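Long-range contacts in putative phophotriesterase (Proteus mirabilis, PDB 3RHG), which is probably a hydrolase acting on ester bonds, a zinc-binding member of the phosphotriesterase family with two metal ions in each subunit: residues K242-G247 against R283-Q288; D272-V277 against S318-R323. All blocks are in the same frame, centred on the assembly; numbering follows the deposited sequence.

Contact 1: residues K242-G247 against R283-Q288; sequences KMLDRG and RGYGNQ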
loop_
_atom_site.group_PDB
_atom_site.type_symbol
_atom_site.label_atom_id
_atom_site.label_comp_id
_atom_site.label_asym_id
_atom_site.label_seq_id
_atom_site.Cartn_x
_atom_site.Cartn_y
_atom_site.Cartn_z
ATOM N N LYS A 242 -13.880 -24.787 -1.155
ATOM C CA LYS A 242 -15.123 -25.347 -0.627
ATOM C C LYS A 242 -16.313 -24.520 -1.142
ATOM O O LYS A 242 -17.356 -25.064 -1.523
ATOM C CB LYS A 242 -15.078 -25.321 0.900
ATOM C CG LYS A 242 -16.151 -26.128 1.612
ATOM C CD LYS A 242 -15.941 -26.022 3.141
ATOM C CE LYS A 242 -16.386 -27.255 3.893
ATOM N NZ LYS A 242 -17.862 -27.347 4.010
ATOM N N MET A 243 -16.151 -23.199 -1.185
ATOM C CA MET A 243 -17.225 -22.325 -1.669
ATOM C C MET A 243 -17.410 -22.511 -3.166
ATOM O O MET A 243 -18.528 -22.626 -3.662
ATOM C CB MET A 243 -16.917 -20.856 -1.365
ATOM C CG MET A 243 -16.824 -20.516 0.123
ATOM S SD MET A 243 -18.280 -20.984 1.097
ATOM C CE MET A 243 -17.728 -22.486 1.921
ATOM N N LEU A 244 -16.300 -22.519 -3.891
ATOM C CA LEU A 244 -16.379 -22.681 -5.345
ATOM C C LEU A 244 -17.024 -24.014 -5.699
ATOM O O LEU A 244 -17.769 -24.123 -6.688
ATOM C CB LEU A 244 -14.994 -22.560 -5.964
ATOM C CG LEU A 244 -14.351 -21.156 -5.894
ATOM C CD1 LEU A 244 -12.812 -21.218 -5.996
ATOM C CD2 LEU A 244 -14.919 -20.249 -6.976
ATOM N N ASP A 245 -16.748 -25.038 -4.894
ATOM C CA ASP A 245 -17.300 -26.360 -5.190
ATOM C C ASP A 245 -18.821 -26.386 -5.024
ATOM O O ASP A 245 -19.495 -27.255 -5.581
ATOM C CB ASP A 245 -16.641 -27.440 -4.336
ATOM C CG ASP A 245 -15.252 -27.783 -4.797
ATOM O OD1 ASP A 245 -14.889 -27.393 -5.930
ATOM O OD2 ASP A 245 -14.525 -28.457 -4.028
ATOM N N ARG A 246 -19.363 -25.420 -4.274
ATOM C CA ARG A 246 -20.805 -25.292 -4.141
ATOM C C ARG A 246 -21.432 -24.542 -5.319
ATOM O O ARG A 246 -22.659 -24.417 -5.413
ATOM C CB ARG A 246 -21.198 -24.672 -2.778
ATOM C CG ARG A 246 -20.720 -25.532 -1.606
ATOM C CD ARG A 246 -21.207 -25.026 -0.253
ATOM N NE ARG A 246 -22.643 -25.197 -0.136
ATOM C CZ ARG A 246 -23.328 -24.957 0.978
ATOM N NH1 ARG A 246 -22.684 -24.533 2.068
ATOM N NH2 ARG A 246 -24.649 -25.143 0.997
ATOM N N GLY A 247 -20.588 -24.051 -6.226
ATOM C CA GLY A 247 -21.091 -23.558 -7.508
ATOM C C GLY A 247 -21.162 -22.047 -7.665
ATOM O O GLY A 247 -21.502 -21.553 -8.740
ATOM N N ARG A 283 -5.912 -24.215 -10.150
ATOM C CA ARG A 283 -6.740 -25.280 -9.596
ATOM C C ARG A 283 -7.998 -25.512 -10.439
ATOM O O ARG A 283 -8.785 -26.411 -10.140
ATOM C CB ARG A 283 -7.149 -24.984 -8.142
ATOM C CG ARG A 283 -6.016 -25.136 -7.095
ATOM C CD ARG A 283 -5.845 -26.584 -6.635
ATOM N NE ARG A 283 -6.862 -26.962 -5.650
ATOM C CZ ARG A 283 -6.705 -26.859 -4.331
ATOM N NH1 ARG A 283 -5.568 -26.389 -3.832
ATOM N NH2 ARG A 283 -7.686 -27.220 -3.509
ATOM N N GLY A 284 -8.185 -24.706 -11.486
ATOM C CA GLY A 284 -9.251 -24.976 -12.453
ATOM C C GLY A 284 -10.513 -24.152 -12.263
ATOM O O GLY A 284 -11.527 -24.428 -12.909
ATOM N N TYR A 285 -10.444 -23.121 -11.409
ATOM C CA TYR A 285 -11.643 -22.356 -11.056
ATOM C C TYR A 285 -11.742 -20.988 -11.723
ATOM O O TYR A 285 -12.521 -20.123 -11.280
ATOM C CB TYR A 285 -11.713 -22.149 -9.550
ATOM C CG TYR A 285 -11.885 -23.397 -8.739
ATOM C CD1 TYR A 285 -13.144 -24.006 -8.593
ATOM C CD2 TYR A 285 -10.798 -23.951 -8.074
ATOM C CE1 TYR A 285 -13.307 -25.154 -7.803
ATOM C CE2 TYR A 285 -10.942 -25.102 -7.293
ATOM C CZ TYR A 285 -12.190 -25.691 -7.156
ATOM O OH TYR A 285 -12.304 -26.821 -6.382
ATOM N N GLY A 286 -10.985 -20.790 -12.798
ATOM C CA GLY A 286 -10.918 -19.483 -13.437
ATOM C C GLY A 286 -12.270 -18.972 -13.914
ATOM O O GLY A 286 -12.494 -17.773 -13.949
ATOM N N ASN A 287 -13.173 -19.871 -14.297
ATOM C CA ASN A 287 -14.478 -19.469 -14.812
ATOM C C ASN A 287 -15.486 -19.129 -13.712
ATOM O O ASN A 287 -16.678 -18.924 -14.000
ATOM C CB ASN A 287 -15.056 -20.565 -15.705
ATOM C CG ASN A 287 -14.168 -20.890 -16.887
ATOM O OD1 ASN A 287 -13.677 -20.001 -17.573
ATOM N ND2 ASN A 287 -13.979 -22.178 -17.146
ATOM N N GLN A 288 -15.015 -19.077 -12.458
ATOM C CA GLN A 288 -15.891 -18.791 -11.323
ATOM C C GLN A 288 -15.404 -17.596 -10.530
ATOM O O GLN A 288 -15.840 -17.390 -9.404
ATOM C CB GLN A 288 -16.025 -19.995 -10.369
ATOM C CG GLN A 288 -17.004 -21.025 -10.824
ATOM C CD GLN A 288 -17.045 -22.223 -9.913
ATOM O OE1 GLN A 288 -16.426 -23.263 -10.217
ATOM N NE2 GLN A 288 -17.737 -22.083 -8.750
HETATM O O HOH W 1 -17.241 -25.781 -9.620
#

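Contact 2: residues D272-V277 against S318-R323; sequences DTVEAV and SLLAQR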
loop_
_atom_site.group_PDB
_atom_site.type_symbol
_atom_site.label_atom_id
_atom_site.label_comp_id
_atom_site.label_asym_id
_atom_site.label_seq_id
_atom_site.Cartn_x
_atom_site.Cartn_y
_atom_site.Cartn_z
ATOM N N ASP A 272 -0.666 -10.232 -2.823
ATOM C CA ASP A 272 -1.341 -11.344 -2.122
ATOM C C ASP A 272 -2.468 -11.863 -3.007
ATOM O O ASP A 272 -2.694 -13.067 -3.131
ATOM C CB ASP A 272 -2.007 -10.892 -0.798
ATOM C CG ASP A 272 -1.026 -10.625 0.336
ATOM O OD1 ASP A 272 0.082 -11.217 0.366
ATOM O OD2 ASP A 272 -1.416 -9.817 1.246
ATOM N N THR A 273 -3.238 -10.940 -3.560
ATOM C CA THR A 273 -4.437 -11.327 -4.325
ATOM C C THR A 273 -4.055 -11.873 -5.707
ATOM O O THR A 273 -4.713 -12.773 -6.222
ATOM C CB THR A 273 -5.404 -10.162 -4.388
ATOM O OG1 THR A 273 -5.847 -9.920 -3.043
ATOM C CG2 THR A 273 -6.628 -10.487 -5.249
ATOM N N VAL A 274 -2.972 -11.351 -6.289
ATOM C CA VAL A 274 -2.429 -11.942 -7.519
ATOM C C VAL A 274 -2.169 -13.436 -7.290
ATOM O O VAL A 274 -2.582 -14.271 -8.083
ATOM C CB VAL A 274 -1.129 -11.239 -7.966
ATOM C CG1 VAL A 274 -0.444 -12.000 -9.102
ATOM C CG2 VAL A 274 -1.432 -9.792 -8.396
ATOM N N GLU A 275 -1.519 -13.772 -6.179
ATOM C CA GLU A 275 -1.198 -15.163 -5.881
ATOM C C GLU A 275 -2.447 -16.014 -5.587
ATOM O O GLU A 275 -2.547 -17.159 -6.033
ATOM C CB GLU A 275 -0.214 -15.256 -4.708
ATOM C CG GLU A 275 0.300 -16.675 -4.464
ATOM C CD GLU A 275 0.984 -17.298 -5.696
ATOM O OE1 GLU A 275 1.687 -16.582 -6.458
ATOM O OE2 GLU A 275 0.821 -18.522 -5.901
ATOM N N ALA A 276 -3.401 -15.458 -4.846
ATOM C CA ALA A 276 -4.625 -16.183 -4.528
ATOM C C ALA A 276 -5.394 -16.489 -5.828
ATOM O O ALA A 276 -5.816 -17.619 -6.053
ATOM C CB ALA A 276 -5.509 -15.368 -3.579
ATOM N N VAL A 277 -5.591 -15.468 -6.665
ATOM C CA VAL A 277 -6.344 -15.637 -7.909
ATOM C C VAL A 277 -5.601 -16.568 -8.875
ATOM O O VAL A 277 -6.204 -17.466 -9.475
ATOM C CB VAL A 277 -6.670 -14.266 -8.566
ATOM C CG1 VAL A 277 -7.173 -14.431 -10.010
ATOM C CG2 VAL A 277 -7.657 -13.475 -7.675
ATOM N N SER A 318 -2.043 -7.389 -15.785
ATOM C CA SER A 318 -0.609 -7.457 -16.151
ATOM C C SER A 318 0.172 -8.278 -15.141
ATOM O O SER A 318 1.064 -9.060 -15.503
ATOM C CB SER A 318 0.019 -6.057 -16.223
ATOM O OG SER A 318 -0.425 -5.380 -17.368
ATOM N N LEU A 319 -0.143 -8.079 -13.863
ATOM C CA LEU A 319 0.490 -8.858 -12.825
ATOM C C LEU A 319 0.186 -10.351 -12.963
ATOM O O LEU A 319 1.070 -11.183 -12.737
ATOM C CB LEU A 319 0.090 -8.333 -11.439
ATOM C CG LEU A 319 0.629 -6.934 -11.092
ATOM C CD1 LEU A 319 0.145 -6.485 -9.680
ATOM C CD2 LEU A 319 2.157 -6.879 -11.217
ATOM N N LEU A 320 -1.052 -10.698 -13.321
ATOM C CA LEU A 320 -1.381 -12.113 -13.571
ATOM C C LEU A 320 -0.581 -12.690 -14.725
ATOM O O LEU A 320 -0.167 -13.850 -14.676
ATOM C CB LEU A 320 -2.879 -12.315 -13.832
ATOM C CG LEU A 320 -3.843 -12.116 -12.672
ATOM C CD1 LEU A 320 -5.311 -12.221 -13.179
ATOM C CD2 LEU A 320 -3.545 -13.136 -11.553
ATOM N N ALA A 321 -0.386 -11.891 -15.770
ATOM C CA ALA A 321 0.394 -12.325 -16.922
ATOM C C ALA A 321 1.842 -12.614 -16.514
ATOM O O ALA A 321 2.423 -13.627 -16.915
ATOM C CB ALA A 321 0.339 -11.272 -18.000
ATOM N N GLN A 322 2.425 -11.726 -15.709
ATOM C CA GLN A 322 3.796 -11.915 -15.229
ATOM C C GLN A 322 3.897 -13.165 -14.356
ATOM O O GLN A 322 4.929 -13.865 -14.356
ATOM C CB GLN A 322 4.283 -10.671 -14.480
ATOM C CG GLN A 322 5.699 -10.773 -13.971
ATOM C CD GLN A 322 6.728 -10.885 -15.103
ATOM O OE1 GLN A 322 6.520 -10.361 -16.201
ATOM N NE2 GLN A 322 7.843 -11.564 -14.832
ATOM N N ARG A 323 2.809 -13.442 -13.637
ATOM C CA ARG A 323 2.696 -14.610 -12.764
ATOM C C ARG A 323 2.461 -15.901 -13.582
ATOM O O ARG A 323 2.383 -17.004 -13.022
ATOM C CB ARG A 323 1.598 -14.358 -11.713
ATOM C CG ARG A 323 1.124 -15.566 -10.900
ATOM C CD ARG A 323 2.248 -16.274 -10.143
ATOM N NE ARG A 323 1.677 -17.320 -9.287
ATOM C CZ ARG A 323 1.224 -18.488 -9.732
ATOM N NH1 ARG A 323 1.312 -18.800 -11.023
ATOM N NH2 ARG A 323 0.708 -19.364 -8.886
#

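Contact 1: residues K242-G247 against R283-Q288
Leu244 meets both Tyr285 and Gln288, and the apolar part of the contact is built around it. Its CD1 methyl sits over one face of the Tyr285 ring, offset toward the rim, in a CH-pi contact 3.9 Å from CD1 to the ring centroid. CB of Leu244 presses closer, 3.5 Å from Tyr285 CD1, while the other methyl, CD2, lies 3.6 Å from Gln288 CB. A branched leucine suits this place because its two methyls can serve two neighbours at once.

Two hydrogen bonds join the segments, one to the side chain of Asp245 and one to the backbone of Leu244. Tyr285 OH donates to Asp245 OD1 at 2.7 Å, arriving on the syn side of the carboxylate but 27° out of its plane; tyrosine thus combines an apolar face with a ring long enough to carry its hydroxyl to Asp245. Gln288 NE2 donates to Leu244 O at 2.9 Å, nearly straight (174°) and on a lone pair in the carbonyl plane. With its chain extended beyond CG (chi2 176°), Gln288 carries the amide up to the last helical turn. Leu244 O also accepts from Gly247 N, where the chain leaves the helix with positive phi, a conformation that favours glycine. A water bound to Gln288 OE1 makes a weak bond to Leu244 O.

Gln288 NE2 is also hydrogen-bonded to Val248 O, and the backbone of Gln288 bonds with Leu250. The contact therefore joins the C-terminal end of helix 237-245 to the loop entering strand 289-291, beside strand 249-252, on whose Leu250 Leu244 also packs.

Contact 2: residues D272-V277 against S318-R323
The helical segments 272-277 and 318-322, parts of helices 270-282 and 311-322, cross at -60° with their axes 9.9 Å apart at closest approach, and Val274 and Leu320 have the nearest CA atoms, 6.1 Å from each other.

Val274 is the central apolar side chain, its two methyls dividing the work. CG2 faces Leu319, 3.7 Å from its CB, with Leu319 CD1 a little farther off; the two side chains cross at about a right angle. CG1, on the far side of CB from the backbone N, lies against the CB end of Arg323 and near Leu320 CD2. That leucine methyl fits between successive turns of the opposing helix, 3.8 Å from Val274 O and 4.1 Å from Val277 CG1. Compact beta-branched valines on one helix thus leave room for Leu320 to reach the backbone at Val274 O.

The polar part is a side-on, two-pronged salt bridge between Glu275 and Arg323. Arg323 NE donates to Glu275 OE1 at 2.9 Å, and Arg323 NH2 to Glu275 OE2 at 3.1 Å. Both bonds are almost straight, and both acceptors lie close to the guanidinium plane; the carboxylate is tilted, its plane 27° from that of the guanidinium. Although the CB of Glu275 points away from the partner helix, a bend at chi2 (57°) helps bring its carboxylate back.

Arg323 has a further acidic partner through NH1, Glu282 on the same helix as Glu275. Gripped through all three nitrogens by two carboxylates, its guanidinium should have little freedom to rotate, and the acids probably favour its positive charge. The chemistry implies a division of labour: aliphatic packing fills the buried interface, while the charged groups link the two helical segments at its margin and probably help to set how they lie together.

In the fold
Helix 270-282 ties the two contacts together: contact 2 uses its N-terminal half, whereas contact 1 uses the loop that follows it. Their centres are about 17 Å apart, and their nearest atoms, about 6 Å apart, do not touch. Contact 1 is a surface contact between a helix end and the loop before strand 289-291 of the (beta/alpha)8 barrel, with an amide-carbonyl bond, a hydroxyl-carboxylate bond and one aromatic ring, and no salt bridge between its segments. Contact 2 is largely buried and mainly helix-to-helix, with Arg323 just past the helix end, aliphatic inside and ionic at its rim; Tyr39 of the second subunit packs on Leu319. Both lie away from the zinc site.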